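Flavocytochrome C3 fumarate reductase (Shewanella frigidimarina, PDB 1QO8) reduces fumarate to succinate in vitro in an essentially one-way reaction, using FAD and four covalently bound c-type hemes. Local coordinates at residues 339-344 and 503-508. Numbering follows the deposited sequence.
Sequences DGVLMA and GGVAIN. With FAD (flavin-adenine dinucleotide), chain G.
The flat Gly-504/Val-505 peptide is met obliquely by Val-341 CG2, which comes from the side away from Gly-504 O and sits 3.8 Å from Gly-504 CA and 4.1 Å from Val-505 N. A pair of flat groups, the Asp-339 carboxylate and the FAD adenine, meets at the ring edge bearing N6A and N7A, the two planes turned nearly perpendicular. FAD N6A donates to Asp-339 OD2 over 2.9 Å along a bent path (N-H...O 134°), because the oxygen stands off the ring plane. Lys-152 also bridges to OD2, and Arg-272 to OD1. With an alanine in place of Asp-339, the adenine amino group would probably lose this acceptor, and Lys-152 and Arg-272 the carboxylate they share. Two residues on, Val-341 CG2 points across to the strand because it is anti to the carbonyl carbon. Ala-344 CB presses on Val-505 CG2 at 3.4 Å, a tight fit, and Val-505 has a chi1 of 112°, away from any staggered position. Met-351 of the neighbouring strand touches both valines. Helix 339-346 thus illustrates a division of labour in an FAD-binding domain: its first residue accepts a hydrogen bond from the adenine and pairs with two protein cations, while the side chains of Val-341 and Ala-344 meet Gly-504 and Val-505 by apolar contact alone.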
loop_
_atom_site.group_PDB
_atom_site.type_symbol
_atom_site.label_atom_id
_atom_site.label_comp_id
_atom_site.label_asym_id
_atom_site.label_seq_id
_atom_site.Cartn_x
_atom_site.Cartn_y
_atom_site.Cartn_z
ATOM N N ASP A 339 13.409 -4.941 -2.281
ATOM C CA ASP A 339 13.918 -4.273 -3.472
ATOM C C ASP A 339 13.051 -4.642 -4.665
ATOM O O ASP A 339 12.852 -3.863 -5.618
ATOM C CB ASP A 339 15.359 -4.723 -3.774
ATOM C CG ASP A 339 16.399 -4.272 -2.820
ATOM O OD1 ASP A 339 16.158 -3.354 -2.007
ATOM O OD2 ASP A 339 17.557 -4.774 -2.850
ATOM N N GLY A 340 12.723 -5.913 -4.747
ATOM C CA GLY A 340 11.976 -6.487 -5.867
ATOM C C GLY A 340 10.616 -5.835 -6.062
ATOM O O GLY A 340 10.211 -5.431 -7.175
ATOM N N VAL A 341 9.893 -5.627 -4.958
ATOM C CA VAL A 341 8.718 -4.793 -4.913
ATOM C C VAL A 341 8.982 -3.342 -5.282
ATOM O O VAL A 341 8.119 -2.796 -5.990
ATOM C CB VAL A 341 8.048 -4.826 -3.489
ATOM C CG1 VAL A 341 7.146 -3.630 -3.238
ATOM C CG2 VAL A 341 7.246 -6.155 -3.305
ATOM N N LEU A 342 9.999 -2.646 -4.749
ATOM C CA LEU A 342 10.250 -1.287 -5.128
ATOM C C LEU A 342 10.552 -1.126 -6.625
ATOM O O LEU A 342 9.976 -0.225 -7.227
ATOM C CB LEU A 342 11.406 -0.664 -4.353
ATOM C CG LEU A 342 11.111 -0.641 -2.825
ATOM C CD1 LEU A 342 12.416 -0.244 -2.150
ATOM C CD2 LEU A 342 9.883 0.241 -2.560
ATOM N N MET A 343 11.402 -1.932 -7.231
ATOM C CA MET A 343 11.766 -1.825 -8.639
ATOM C C MET A 343 10.556 -2.132 -9.533
ATOM O O MET A 343 10.383 -1.571 -10.614
ATOM C CB MET A 343 12.861 -2.872 -9.021
ATOM C CG MET A 343 14.198 -2.365 -8.532
ATOM S SD MET A 343 15.579 -3.461 -8.894
ATOM C CE MET A 343 15.139 -5.080 -8.380
ATOM N N ALA A 344 9.716 -3.054 -9.089
ATOM C CA ALA A 344 8.523 -3.447 -9.825
ATOM C C ALA A 344 7.495 -2.317 -9.826
ATOM O O ALA A 344 6.945 -1.908 -10.882
ATOM C CB ALA A 344 7.902 -4.788 -9.474
ATOM N N GLY A 503 2.190 -9.666 1.297
ATOM C CA GLY A 503 1.865 -8.901 0.124
ATOM C C GLY A 503 3.104 -8.778 -0.783
ATOM O O GLY A 503 4.245 -9.047 -0.321
ATOM N N GLY A 504 2.872 -8.420 -2.027
ATOM C CA GLY A 504 4.039 -8.185 -2.902
ATOM C C GLY A 504 3.502 -7.866 -4.317
ATOM O O GLY A 504 2.364 -7.464 -4.478
ATOM N N VAL A 505 4.285 -8.198 -5.274
ATOM C CA VAL A 505 4.062 -7.960 -6.738
ATOM C C VAL A 505 2.916 -8.816 -7.157
ATOM O O VAL A 505 2.834 -10.004 -6.793
ATOM C CB VAL A 505 5.465 -8.303 -7.224
ATOM C CG1 VAL A 505 5.637 -9.568 -8.065
ATOM C CG2 VAL A 505 6.257 -7.083 -7.538
ATOM N N ALA A 506 1.950 -8.290 -7.917
ATOM C CA ALA A 506 0.924 -9.154 -8.472
ATOM C C ALA A 506 1.457 -10.053 -9.582
ATOM O O ALA A 506 2.182 -9.709 -10.525
ATOM C CB ALA A 506 -0.249 -8.341 -9.040
ATOM N N ILE A 507 0.879 -11.225 -9.548
ATOM C CA ILE A 507 1.273 -12.333 -10.441
ATOM C C ILE A 507 0.080 -13.029 -11.028
ATOM O O ILE A 507 -0.965 -12.973 -10.356
ATOM C CB ILE A 507 2.208 -13.165 -9.548
ATOM C CG1 ILE A 507 3.581 -13.014 -10.222
ATOM C CG2 ILE A 507 1.896 -14.591 -9.202
ATOM C CD1 ILE A 507 4.644 -12.570 -9.294
ATOM N N ASN A 508 0.223 -13.617 -12.225
ATOM C CA ASN A 508 -0.767 -14.578 -12.694
ATOM C C ASN A 508 -0.317 -15.986 -12.355
ATOM O O ASN A 508 0.756 -16.267 -11.822
ATOM C CB ASN A 508 -0.932 -14.462 -14.233
ATOM C CG ASN A 508 0.175 -15.234 -14.917
ATOM O OD1 ASN A 508 1.390 -15.084 -14.920
ATOM N ND2 ASN A 508 -0.331 -16.353 -15.523
HETATM P PA FAD G . 14.664 -15.291 0.167
HETATM O O1A FAD G . 15.048 -16.670 0.607
HETATM O O2A FAD G . 14.726 -14.243 1.024
HETATM O O5B FAD G . 15.877 -14.916 -0.760
HETATM C C5B FAD G . 15.898 -13.699 -1.613
HETATM C C4B FAD G . 17.384 -13.548 -2.215
HETATM O O4B FAD G . 17.286 -12.297 -3.056
HETATM C C3B FAD G . 18.408 -13.145 -1.104
HETATM O O3B FAD G . 19.475 -13.946 -0.858
HETATM C C2B FAD G . 18.590 -11.591 -1.263
HETATM O O2B FAD G . 19.898 -11.087 -0.895
HETATM C C1B FAD G . 18.491 -11.493 -2.739
HETATM N N9A FAD G . 18.102 -10.156 -3.205
HETATM C C8A FAD G . 17.226 -9.269 -2.631
HETATM N N7A FAD G . 17.207 -8.121 -3.249
HETATM C C5A FAD G . 18.114 -8.239 -4.298
HETATM C C6A FAD G . 18.617 -7.296 -5.293
HETATM N N6A FAD G . 18.206 -6.063 -5.405
HETATM N N1A FAD G . 19.505 -7.828 -6.169
HETATM C C2A FAD G . 20.033 -9.094 -6.045
HETATM N N3A FAD G . 19.639 -10.020 -5.142
HETATM C C4A FAD G . 18.706 -9.508 -4.295
HETATM N N1 FAD G . 8.207 -20.573 5.687
HETATM C C2 FAD G . 7.799 -21.806 5.551
HETATM O O2 FAD G . 6.983 -22.226 4.799
HETATM N N3 FAD G . 8.320 -22.875 6.341
HETATM C C4 FAD G . 9.304 -22.515 7.257
HETATM O O4 FAD G . 9.754 -23.350 7.989
HETATM C C4X FAD G . 9.693 -21.117 7.429
HETATM N N5 FAD G . 10.595 -20.778 8.363
HETATM C C5X FAD G . 11.027 -19.500 8.481
HETATM C C6 FAD G . 11.983 -19.219 9.466
HETATM C C7 FAD G . 12.448 -17.933 9.606
HETATM C C7M FAD G . 13.469 -17.551 10.630
HETATM C C8 FAD G . 11.960 -16.923 8.700
HETATM C C8M FAD G . 12.513 -15.534 8.796
HETATM C C9 FAD G . 11.048 -17.203 7.715
HETATM C C9A FAD G . 10.556 -18.479 7.568
HETATM N N10 FAD G . 9.594 -18.879 6.620
HETATM C C10 FAD G . 9.154 -20.143 6.527
HETATM C "C1'" FAD G . 9.328 -18.015 5.426
HETATM C "C2'" FAD G . 10.095 -18.581 4.184
HETATM O "O2'" FAD G . 11.373 -18.970 4.792
HETATM C "C3'" FAD G . 10.448 -17.343 3.323
HETATM O "O3'" FAD G . 9.258 -16.659 2.908
HETATM C "C4'" FAD G . 10.889 -17.888 1.923
HETATM O "O4'" FAD G . 12.142 -18.581 2.206
HETATM C "C5'" FAD G . 11.238 -16.622 1.062
HETATM O "O5'" FAD G . 12.046 -17.226 -0.132
HETATM P P FAD G . 12.488 -16.374 -1.336
HETATM O O1P FAD G . 13.182 -17.355 -2.253
HETATM O O2P FAD G . 11.320 -15.720 -1.727
HETATM O O3P FAD G . 13.320 -15.351 -0.734
#